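Local coordinates for uricase (Bacillus fastidiosus, PDB 4R8X), which oxidises urate with molecular oxygen, the first step on the route from urate to (S)-allantoin, at residues H250-R258 with S314-L322. Residues are numbered along the deposited sequence; the frame is centred on the assembly and turned at random.
Sequences HIGLTILDR and SANSEYVAL
The C-terminal tail of this uricase, an irregular strap ending at Leu322, runs along the outer side of helix 244-258, with Tyr319 making the largest share of the contact. Ile251 and Ile255 of the helix pack on strand 262-271 of the antiparallel sheet, and the tail lies on the side turned from that sheet. The C-terminal residues are crucial for thermostability under physiological conditions, and this contact is probably part of how they act. A chi1 of 174° swings CG of Tyr319 away from the backbone N and lays the ring along the helix surface between His250 and Asp257. Leu253 meets it obliquely, CB lying 3.7 Å from Tyr319 CE1, while Leu308 of helix 305-312 also touches the Tyr319 side chain. Thr254 OG1 comes at the ring edge, in its plane, 3.6 Å from Tyr319 CE1. At the far end, Tyr319 OH donates to Asp257 OD2 at 2.6 Å, OD2 accepting through its anti lone pair, with carboxylate and ring planes 50° apart; the other oxygen, OD1, forms a salt bridge with Lys312, so each carboxylate oxygen has its own partner. The imidazole of His250 turns its edge to the tail backbone, CE1 standing 3.8 Å from Tyr319 CA. Two waters complete the seam: one bridges His250 ND1 and Val320 N, the other donates to both Thr254 OG1 and Val320 O. Thr254 OG1 itself donates to His250 O at 2.8 Å, reaching it from the face opposite to Thr254 N, so that this hydroxyl is tied to its own helix and, through water, to the tail. At the chain end Arg258, its NE paired with Glu30, reaches the terminal carboxylate: NH2 donates to Leu322 O at 2.7 Å, the oxygen lying 17° out of the guanidinium plane.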
loop_
_atom_site.group_PDB
_atom_site.type_symbol
_atom_site.label_atom_id
_atom_site.label_comp_id
_atom_site.label_asym_id
_atom_site.label_seq_id
_atom_site.Cartn_x
_atom_site.Cartn_y
_atom_site.Cartn_z
ATOM N N HIS D 250 14.289 25.575 13.871
ATOM C CA HIS D 250 13.714 26.871 13.540
ATOM C C HIS D 250 12.214 26.851 13.271
ATOM O O HIS D 250 11.513 27.793 13.615
ATOM C CB HIS D 250 14.490 27.509 12.393
ATOM C CG HIS D 250 15.804 28.072 12.826
ATOM N ND1 HIS D 250 15.976 29.409 13.103
ATOM C CD2 HIS D 250 16.986 27.472 13.102
ATOM C CE1 HIS D 250 17.222 29.617 13.490
ATOM N NE2 HIS D 250 17.852 28.457 13.515
ATOM N N ILE D 251 11.713 25.778 12.674
ATOM C CA ILE D 251 10.278 25.638 12.546
ATOM C C ILE D 251 9.651 25.593 13.940
ATOM O O ILE D 251 8.651 26.271 14.209
ATOM C CB ILE D 251 9.900 24.383 11.741
ATOM C CG1 ILE D 251 10.342 24.536 10.276
ATOM C CG2 ILE D 251 8.398 24.145 11.843
ATOM C CD1 ILE D 251 10.204 23.257 9.434
ATOM N N GLY D 252 10.253 24.808 14.829
ATOM C CA GLY D 252 9.753 24.691 16.186
ATOM C C GLY D 252 9.763 26.009 16.938
ATOM O O GLY D 252 8.780 26.348 17.594
ATOM N N LEU D 253 10.869 26.741 16.849
ATOM C CA LEU D 253 10.966 28.053 17.496
ATOM C C LEU D 253 9.859 28.982 17.016
ATOM O O LEU D 253 9.265 29.715 17.807
ATOM C CB LEU D 253 12.329 28.704 17.208
ATOM C CG LEU D 253 13.576 28.058 17.811
ATOM C CD1 LEU D 253 14.825 28.745 17.264
ATOM C CD2 LEU D 253 13.559 28.098 19.338
ATOM N N THR D 254 9.613 28.974 15.710
ATOM C CA THR D 254 8.625 29.868 15.110
ATOM C C THR D 254 7.219 29.532 15.591
ATOM O O THR D 254 6.437 30.430 15.901
ATOM C CB THR D 254 8.690 29.842 13.566
ATOM O OG1 THR D 254 10.038 30.095 13.145
ATOM C CG2 THR D 254 7.795 30.918 12.982
ATOM N N ILE D 255 6.901 28.242 15.660
ATOM C CA ILE D 255 5.589 27.821 16.152
ATOM C C ILE D 255 5.399 28.262 17.611
ATOM O O ILE D 255 4.371 28.830 17.973
ATOM C CB ILE D 255 5.390 26.286 16.019
ATOM C CG1 ILE D 255 5.403 25.840 14.548
ATOM C CG2 ILE D 255 4.101 25.865 16.692
ATOM C CD1 ILE D 255 5.652 24.356 14.364
ATOM N N LEU D 256 6.404 28.005 18.442
ATOM C CA LEU D 256 6.375 28.434 19.838
ATOM C C LEU D 256 6.235 29.957 19.986
ATOM O O LEU D 256 5.558 30.448 20.900
ATOM C CB LEU D 256 7.623 27.924 20.550
ATOM C CG LEU D 256 7.687 26.399 20.680
ATOM C CD1 LEU D 256 9.055 25.909 21.142
ATOM C CD2 LEU D 256 6.594 25.875 21.609
ATOM N N ASP D 257 6.878 30.701 19.090
ATOM C CA ASP D 257 6.804 32.161 19.071
ATOM C C ASP D 257 5.385 32.649 18.776
ATOM O O ASP D 257 4.859 33.538 19.455
ATOM C CB ASP D 257 7.780 32.705 18.023
ATOM C CG ASP D 257 8.280 34.105 18.339
ATOM O OD1 ASP D 257 7.846 34.716 19.344
ATOM O OD2 ASP D 257 9.133 34.595 17.568
ATOM N N ARG D 258 4.767 32.064 17.753
ATOM C CA ARG D 258 3.417 32.444 17.365
ATOM C C ARG D 258 2.370 31.998 18.374
ATOM O O ARG D 258 1.333 32.651 18.532
ATOM C CB ARG D 258 3.064 31.863 16.000
ATOM C CG ARG D 258 3.908 32.388 14.875
ATOM C CD ARG D 258 3.888 33.908 14.816
ATOM N NE ARG D 258 4.715 34.373 13.711
ATOM C CZ ARG D 258 5.516 35.430 13.750
ATOM N NH1 ARG D 258 5.610 36.163 14.849
ATOM N NH2 ARG D 258 6.228 35.754 12.682
ATOM N N SER D 314 20.001 35.621 23.343
ATOM C CA SER D 314 21.351 35.396 22.839
ATOM C C SER D 314 21.779 36.393 21.770
ATOM O O SER D 314 21.068 36.618 20.792
ATOM C CB SER D 314 21.472 33.973 22.296
ATOM O OG SER D 314 22.664 33.821 21.549
ATOM N N ALA D 315 22.967 36.963 21.944
ATOM C CA ALA D 315 23.490 37.926 20.986
ATOM C C ALA D 315 23.900 37.260 19.672
ATOM O O ALA D 315 24.006 37.920 18.632
ATOM C CB ALA D 315 24.666 38.678 21.589
ATOM N N ASN D 316 24.120 35.951 19.721
ATOM C CA ASN D 316 24.592 35.212 18.557
ATOM C C ASN D 316 23.489 34.438 17.837
ATOM O O ASN D 316 23.770 33.680 16.909
ATOM C CB ASN D 316 25.706 34.244 18.962
ATOM C CG ASN D 316 26.812 34.918 19.754
ATOM O OD1 ASN D 316 27.211 36.045 19.457
ATOM N ND2 ASN D 316 27.313 34.226 20.772
ATOM N N SER D 317 22.242 34.622 18.259
ATOM C CA SER D 317 21.132 33.873 17.667
ATOM C C SER D 317 20.904 34.220 16.200
ATOM O O SER D 317 21.022 35.375 15.797
ATOM C CB SER D 317 19.838 34.093 18.459
ATOM O OG SER D 317 18.751 33.389 17.876
ATOM N N GLU D 318 20.574 33.203 15.411
ATOM C CA GLU D 318 20.217 33.393 14.012
ATOM C C GLU D 318 18.705 33.381 13.824
ATOM O O GLU D 318 18.212 33.606 12.722
ATOM C CB GLU D 318 20.865 32.317 13.139
ATOM C CG GLU D 318 22.379 32.399 13.086
ATOM C CD GLU D 318 22.986 31.327 12.206
ATOM O OE1 GLU D 318 22.311 30.304 11.969
ATOM O OE2 GLU D 318 24.134 31.508 11.749
ATOM N N TYR D 319 17.969 33.121 14.901
ATOM C CA TYR D 319 16.516 33.064 14.818
ATOM C C TYR D 319 15.876 34.394 14.430
ATOM O O TYR D 319 16.116 35.427 15.065
ATOM C CB TYR D 319 15.905 32.567 16.131
ATOM C CG TYR D 319 14.393 32.631 16.120
ATOM C CD1 TYR D 319 13.654 31.770 15.320
ATOM C CD2 TYR D 319 13.711 33.581 16.873
ATOM C CE1 TYR D 319 12.284 31.827 15.292
ATOM C CE2 TYR D 319 12.331 33.648 16.849
ATOM C CZ TYR D 319 11.626 32.769 16.051
ATOM O OH TYR D 319 10.256 32.813 16.008
ATOM N N VAL D 320 15.054 34.351 13.383
ATOM C CA VAL D 320 14.271 35.502 12.954
ATOM C C VAL D 320 12.856 35.062 12.599
ATOM O O VAL D 320 12.639 33.949 12.128
ATOM C CB VAL D 320 14.894 36.215 11.729
ATOM C CG1 VAL D 320 16.256 36.805 12.079
ATOM C CG2 VAL D 320 15.000 35.265 10.550
ATOM N N ALA D 321 11.892 35.939 12.839
ATOM C CA ALA D 321 10.512 35.671 12.478
ATOM C C ALA D 321 9.917 36.904 11.818
ATOM O O ALA D 321 10.384 38.025 12.030
ATOM C CB ALA D 321 9.703 35.277 13.709
ATOM N N LEU D 322 8.893 36.694 11.001
ATOM C CA LEU D 322 8.203 37.805 10.360
ATOM C C LEU D 322 7.620 38.748 11.407
ATOM O O LEU D 322 7.202 38.305 12.478
ATOM C CB LEU D 322 7.092 37.279 9.454
ATOM C CG LEU D 322 7.561 36.508 8.222
ATOM C CD1 LEU D 322 6.377 35.897 7.484
ATOM C CD2 LEU D 322 8.361 37.424 7.312
ATOM O OXT LEU D 322 7.552 39.968 11.211
HETATM O O HOH W 1 14.842 31.717 11.935
HETATM O O HOH W 2 10.643 32.257 11.525
#